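Local coordinates for protein ARF-like GTPase (Chlamydomonas reinhardtii, PDB 4M9Q) that belongs to the ARF-like small GTPases, with a P-loop nucleotide-binding fold that here holds phosphoaminophosphonic acid-guanylate ester and a magnesium ion, at residues R3-A8 against G46-E51; A70-I75 against R104-C109. All blocks are in the same frame, centred on the assembly; numbering follows the deposited sequence.

Overall arrangement
Both contacts are parallel strand pairings in one mixed sheet, in which strands 3-10 and 74-80 are neighbours; the centres of the two contacts lie about 12 Å apart. Interaction 1 joins 3-10 to 48-55 near their N-terminal ends; its isoleucines are buried, while its lysines and Arg-3 reach the surface, and it carries a salt bridge and a sulfate, probably from the crystallisation liquor. Interaction 2 joins 74-80 to 108-113 and is buried throughout its touching residues, with few backbone bonds and one lysine turned inward onto a carbonyl. The two meet directly: Thr-6 O lies 2.9 Å from His-73 N, probably a hydrogen bond, so the sheet runs on from one contact to the other.

Interaction 1: residues R3-A8 against G46-E51. With SO4 (sulfate ion), chain F.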
loop_
_atom_site.group_PDB
_atom_site.type_symbol
_atom_site.label_atom_id
_atom_site.label_comp_id
_atom_site.label_asym_id
_atom_site.label_seq_id
_atom_site.Cartn_x
_atom_site.Cartn_y
_atom_site.Cartn_z
ATOM N N ARG A 3 -2.230 6.335 19.195
ATOM C CA ARG A 3 -3.177 6.053 18.169
ATOM C C ARG A 3 -2.606 5.071 17.193
ATOM O O ARG A 3 -1.408 5.106 16.940
ATOM C CB ARG A 3 -3.410 7.315 17.379
ATOM C CG ARG A 3 -3.047 8.606 18.071
ATOM C CD ARG A 3 -4.280 9.346 18.518
ATOM N NE ARG A 3 -4.174 10.794 18.294
ATOM C CZ ARG A 3 -4.913 11.488 17.424
ATOM N NH1 ARG A 3 -5.819 10.889 16.670
ATOM N NH2 ARG A 3 -4.747 12.794 17.310
ATOM N N LYS A 4 -3.485 4.254 16.606
ATOM C CA LYS A 4 -3.106 3.194 15.676
ATOM C C LYS A 4 -3.737 3.452 14.324
ATOM O O LYS A 4 -4.933 3.685 14.245
ATOM C CB LYS A 4 -3.573 1.838 16.201
ATOM C CG LYS A 4 -3.375 0.667 15.203
ATOM C CD LYS A 4 -2.377 -0.397 15.672
ATOM C CE LYS A 4 -3.038 -1.783 15.681
ATOM N NZ LYS A 4 -2.161 -2.889 16.165
ATOM N N ILE A 5 -2.914 3.430 13.275
ATOM C CA ILE A 5 -3.332 3.423 11.866
ATOM C C ILE A 5 -3.077 2.030 11.344
ATOM O O ILE A 5 -2.076 1.443 11.690
ATOM C CB ILE A 5 -2.395 4.293 10.988
ATOM C CG1 ILE A 5 -2.738 5.757 11.084
ATOM C CG2 ILE A 5 -2.554 4.026 9.500
ATOM C CD1 ILE A 5 -2.087 6.483 9.939
ATOM N N THR A 6 -3.898 1.535 10.432
ATOM C CA THR A 6 -3.626 0.287 9.783
ATOM C C THR A 6 -3.528 0.591 8.272
ATOM O O THR A 6 -4.315 1.386 7.731
ATOM C CB THR A 6 -4.748 -0.731 10.084
ATOM O OG1 THR A 6 -4.844 -0.909 11.497
ATOM C CG2 THR A 6 -4.500 -2.104 9.421
ATOM N N ILE A 7 -2.572 -0.049 7.611
ATOM C CA ILE A 7 -2.298 0.194 6.227
ATOM C C ILE A 7 -2.154 -1.128 5.518
ATOM O O ILE A 7 -1.552 -2.043 6.062
ATOM C CB ILE A 7 -0.978 0.931 6.106
ATOM C CG1 ILE A 7 -1.149 2.381 6.445
ATOM C CG2 ILE A 7 -0.434 0.913 4.711
ATOM C CD1 ILE A 7 0.238 2.989 6.592
ATOM N N ALA A 8 -2.701 -1.234 4.309
ATOM C CA ALA A 8 -2.486 -2.444 3.462
ATOM C C ALA A 8 -1.508 -2.083 2.420
ATOM O O ALA A 8 -1.624 -1.058 1.788
ATOM C CB ALA A 8 -3.778 -2.899 2.795
ATOM N N GLY A 46 5.654 9.615 13.481
ATOM C CA GLY A 46 5.152 10.615 14.344
ATOM C C GLY A 46 4.477 9.987 15.533
ATOM O O GLY A 46 5.052 9.167 16.250
ATOM N N LYS A 47 3.222 10.369 15.651
ATOM C CA LYS A 47 2.348 10.171 16.782
ATOM C C LYS A 47 1.546 8.885 16.609
ATOM O O LYS A 47 0.709 8.572 17.395
ATOM C CB LYS A 47 1.421 11.373 16.743
ATOM C CG LYS A 47 0.368 11.517 17.781
ATOM C CD LYS A 47 -0.791 12.332 17.213
ATOM C CE LYS A 47 -0.336 13.663 16.629
ATOM N NZ LYS A 47 -1.480 14.509 16.178
ATOM N N TYR A 48 1.852 8.118 15.569
ATOM C CA TYR A 48 1.091 6.911 15.239
ATOM C C TYR A 48 1.875 5.599 15.276
ATOM O O TYR A 48 3.036 5.528 14.902
ATOM C CB TYR A 48 0.543 7.076 13.840
ATOM C CG TYR A 48 -0.527 8.102 13.749
ATOM C CD1 TYR A 48 -0.232 9.405 13.448
ATOM C CD2 TYR A 48 -1.829 7.780 14.039
ATOM C CE1 TYR A 48 -1.222 10.371 13.405
ATOM C CE2 TYR A 48 -2.818 8.735 14.017
ATOM C CZ TYR A 48 -2.504 10.020 13.683
ATOM O OH TYR A 48 -3.457 10.993 13.671
ATOM N N LYS A 49 1.204 4.576 15.759
ATOM C CA LYS A 49 1.661 3.206 15.643
ATOM C C LYS A 49 0.992 2.738 14.358
ATOM O O LYS A 49 -0.201 2.899 14.229
ATOM C CB LYS A 49 1.194 2.393 16.857
ATOM C CG LYS A 49 2.052 1.172 17.157
ATOM C CD LYS A 49 1.584 0.410 18.420
ATOM C CE LYS A 49 2.030 -1.059 18.375
ATOM N NZ LYS A 49 1.546 -1.928 19.487
ATOM N N ILE A 50 1.750 2.224 13.399
ATOM C CA ILE A 50 1.201 1.836 12.088
ATOM C C ILE A 50 1.365 0.340 11.902
ATOM O O ILE A 50 2.483 -0.165 11.875
ATOM C CB ILE A 50 1.909 2.608 10.955
ATOM C CG1 ILE A 50 1.663 4.122 11.143
ATOM C CG2 ILE A 50 1.330 2.236 9.628
ATOM C CD1 ILE A 50 2.790 4.964 10.693
ATOM N N GLU A 51 0.237 -0.355 11.816
ATOM C CA GLU A 51 0.181 -1.740 11.450
ATOM C C GLU A 51 0.163 -1.864 9.923
ATOM O O GLU A 51 -0.755 -1.333 9.270
ATOM C CB GLU A 51 -1.071 -2.321 12.028
ATOM C CG GLU A 51 -1.072 -3.838 12.123
ATOM C CD GLU A 51 -2.328 -4.382 12.855
ATOM O OE1 GLU A 51 -3.483 -3.877 12.666
ATOM O OE2 GLU A 51 -2.160 -5.329 13.652
HETATM S S SO4 F . 1.862 13.301 12.994
HETATM O O1 SO4 F . 2.059 11.934 13.520
HETATM O O2 SO4 F . 3.135 14.053 13.180
HETATM O O3 SO4 F . 1.447 13.246 11.557
HETATM O O4 SO4 F . 0.797 13.984 13.769
#
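Strands 3-10 and 48-55 of the central sheet run side by side, in parallel, with Ile-5 opposite Ile-50 and Thr-6 opposite Glu-51. Four backbone bonds alternate across the pair: Lys-49 N to Arg-3 O (2.9 Å), Ile-5 N to Lys-49 O, Glu-51 N to Ile-5 O, and Ile-7 N to Glu-51 O (2.8 Å). On one face Ile-7 CD1 presses on Ile-50 CG2 at 3.3 Å, and Ile-5 CG1 reaches Tyr-48 CD2 at 3.7 Å. Asp-170 takes the hydrogen bond of Tyr-48 OH. That hydroxyl also lies over one face of the Arg-3 guanidinium, whose plane is turned 53° from the ring.

The other face is polar. With CG anti to the backbone N (chi1 -161°), the extended Glu-51 runs alongside Thr-6 and sends OE2 to Lys-4 NZ, a salt bridge of 3.5 Å; its OE1 receives a weak bond from Thr-6 OG1. Before the strand, Lys-47 N donates an almost straight bond (2.9 Å, 173°) to a sulfate, whose O1 also lies at the edge of the Tyr-48 ring. This is the parallel pairing of 3-10 with 48-55 in the central sheet of the P-loop GTPase fold, with helix 157-190 packed on Ile-5, Tyr-48 and Ile-50 through Val-169 and Val-166.

Interaction 2: residues A70-I75 against R104-C109; sequences AEVHAI and RDKPIC
Ile-75 and Ile-108 are paired neighbours where strands 74-80 and 108-113 begin, the two parallel strands of a beta-alpha-beta unit whose connecting helix is 87-99. This is the tight end of the contact. Ile-75 N donates to Pro-107 O at 3.0 Å, and Cys-109 N returns a bond to Ile-75 O at 2.9 Å, so the backbone of Ile-75 is gripped from both its N-H and its carbonyl. The two isoleucine side chains lie beside each other on the same face of the sheet; Ile-75 has two conformers, so the exact spacing of their branches is doubtful. Helix 87-99 covers this pair, with Val-97 on Ile-75 and Leu-98 on Ile-108. One residue earlier, Ala-74 CB rests against Pro-107 CG at 3.8 Å, and Leu-165 of helix 157-190 also touches Ala-74.

Toward 70-73 the backbones diverge, and the long side chain of Lys-106 spans the distance between them. Extended beyond CG, it passes the His-73 carbonyl, with CG 3.5 Å from His-73 O, and NZ bonds to Val-72 O at 2.6 Å, a short bond whose exact geometry is doubtful. Phe-102 O also accepts a hydrogen bond from NZ and Glu-183 forms a salt bridge with it, which would be expected to offset the buried charge. Beyond it, at the exposed end, Arg-104 and Asp-105 stand clear of 70-75, and Arg-104 is poorly ordered. Strand, helix and parallel strand joined in this way form the beta-alpha-beta crossover of the P-loop GTPase fold.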
loop_
_atom_site.group_PDB
_atom_site.type_symbol
_atom_site.label_atom_id
_atom_site.label_comp_id
_atom_site.label_asym_id
_atom_site.label_seq_id
_atom_site.Cartn_x
_atom_site.Cartn_y
_atom_site.Cartn_z
ATOM N N ALA A 70 -11.838 -3.011 4.765
ATOM C CA ALA A 70 -12.704 -2.450 5.813
ATOM C C ALA A 70 -11.921 -2.055 7.039
ATOM O O ALA A 70 -12.291 -1.106 7.732
ATOM C CB ALA A 70 -13.807 -3.441 6.203
ATOM N N GLU A 71 -10.839 -2.774 7.325
ATOM C CA GLU A 71 -10.055 -2.492 8.538
ATOM C C GLU A 71 -8.842 -1.564 8.308
ATOM O O GLU A 71 -8.064 -1.340 9.206
ATOM C CB GLU A 71 -9.617 -3.789 9.199
ATOM C CG GLU A 71 -8.583 -4.569 8.423
ATOM C CD GLU A 71 -8.452 -5.981 8.935
ATOM O OE1 GLU A 71 -9.040 -6.919 8.316
ATOM O OE2 GLU A 71 -7.769 -6.135 9.982
ATOM N N VAL A 72 -8.774 -0.941 7.146
ATOM C CA VAL A 72 -7.596 -0.191 6.746
ATOM C C VAL A 72 -7.926 1.304 6.680
ATOM O O VAL A 72 -9.029 1.681 6.304
ATOM C CB VAL A 72 -7.125 -0.755 5.394
ATOM C CG1 VAL A 72 -7.297 0.251 4.281
ATOM C CG2 VAL A 72 -5.746 -1.385 5.528
ATOM N N HIS A 73 -6.988 2.150 7.102
ATOM C CA HIS A 73 -7.188 3.571 7.049
ATOM C C HIS A 73 -6.666 4.121 5.766
ATOM O O HIS A 73 -7.096 5.195 5.358
ATOM C CB HIS A 73 -6.449 4.256 8.154
ATOM C CG HIS A 73 -6.974 3.955 9.525
ATOM N ND1 HIS A 73 -6.519 2.912 10.273
ATOM C CD2 HIS A 73 -7.899 4.619 10.299
ATOM C CE1 HIS A 73 -7.140 2.894 11.445
ATOM N NE2 HIS A 73 -7.988 3.948 11.472
ATOM N N ALA A 74 -5.700 3.429 5.141
ATOM C CA ALA A 74 -5.032 3.935 3.955
ATOM C C ALA A 74 -4.351 2.784 3.252
ATOM O O ALA A 74 -4.261 1.650 3.815
ATOM C CB ALA A 74 -4.006 4.990 4.321
ATOM N N ILE A 75 -3.856 3.066 2.042
ATOM C CA ILE A 75 -3.210 2.065 1.213
ATOM C C ILE A 75 -1.845 2.561 0.786
ATOM O O ILE A 75 -1.689 3.749 0.536
ATOM C CB ILE A 75 -4.045 1.817 -0.047
ATOM C CG1 ILE A 75 -5.158 0.824 0.275
ATOM C CG2 ILE A 75 -3.163 1.344 -1.217
ATOM C CD1 ILE A 75 -5.657 0.085 -0.950
ATOM N N ARG A 104 -13.762 4.353 0.001
ATOM C CA ARG A 104 -14.114 5.737 -0.290
ATOM C C ARG A 104 -13.402 6.696 0.687
ATOM O O ARG A 104 -13.233 6.388 1.835
ATOM C CB ARG A 104 -15.655 5.853 -0.384
ATOM C CG ARG A 104 -16.321 7.135 0.088
ATOM C CD ARG A 104 -16.667 7.040 1.571
ATOM N NE ARG A 104 -17.952 7.644 1.913
ATOM C CZ ARG A 104 -18.470 7.675 3.139
ATOM N NH1 ARG A 104 -17.830 7.130 4.159
ATOM N NH2 ARG A 104 -19.655 8.257 3.341
ATOM N N ASP A 105 -12.874 7.804 0.181
ATOM C CA ASP A 105 -12.100 8.798 0.991
ATOM C C ASP A 105 -10.785 8.362 1.668
ATOM O O ASP A 105 -10.187 9.152 2.371
ATOM C CB ASP A 105 -13.009 9.458 2.063
ATOM C CG ASP A 105 -14.159 10.302 1.443
ATOM O OD1 ASP A 105 -13.974 10.924 0.350
ATOM O OD2 ASP A 105 -15.245 10.348 2.064
ATOM N N LYS A 106 -10.325 7.124 1.482
ATOM C CA LYS A 106 -9.070 6.703 2.079
ATOM C C LYS A 106 -7.909 7.029 1.128
ATOM O O LYS A 106 -8.012 6.864 -0.116
ATOM C CB LYS A 106 -9.096 5.225 2.380
ATOM C CG LYS A 106 -10.023 4.869 3.533
ATOM C CD LYS A 106 -10.121 3.378 3.753
ATOM C CE LYS A 106 -11.119 3.003 4.850
ATOM N NZ LYS A 106 -11.266 1.519 4.936
ATOM N N PRO A 107 -6.797 7.519 1.687
ATOM C CA PRO A 107 -5.706 7.953 0.855
ATOM C C PRO A 107 -4.813 6.790 0.379
ATOM O O PRO A 107 -4.795 5.711 1.035
ATOM C CB PRO A 107 -4.944 8.879 1.769
ATOM C CG PRO A 107 -5.204 8.406 3.122
ATOM C CD PRO A 107 -6.624 7.936 3.082
ATOM N N ILE A 108 -4.141 7.012 -0.765
ATOM C CA ILE A 108 -3.254 6.039 -1.408
ATOM C C ILE A 108 -1.861 6.641 -1.631
ATOM O O ILE A 108 -1.678 7.685 -2.261
ATOM C CB ILE A 108 -3.681 5.626 -2.813
ATOM C CG1 ILE A 108 -5.165 5.667 -3.027
ATOM C CG2 ILE A 108 -3.233 4.193 -3.117
ATOM C CD1 ILE A 108 -5.832 4.718 -2.166
ATOM N N CYS A 109 -0.861 5.993 -1.094
ATOM C CA CYS A 109 0.487 6.384 -1.349
ATOM C C CYS A 109 0.995 5.427 -2.438
ATOM O O CYS A 109 1.017 4.245 -2.247
ATOM C CB CYS A 109 1.283 6.250 -0.079
ATOM S SG CYS A 109 3.029 6.442 -0.344
#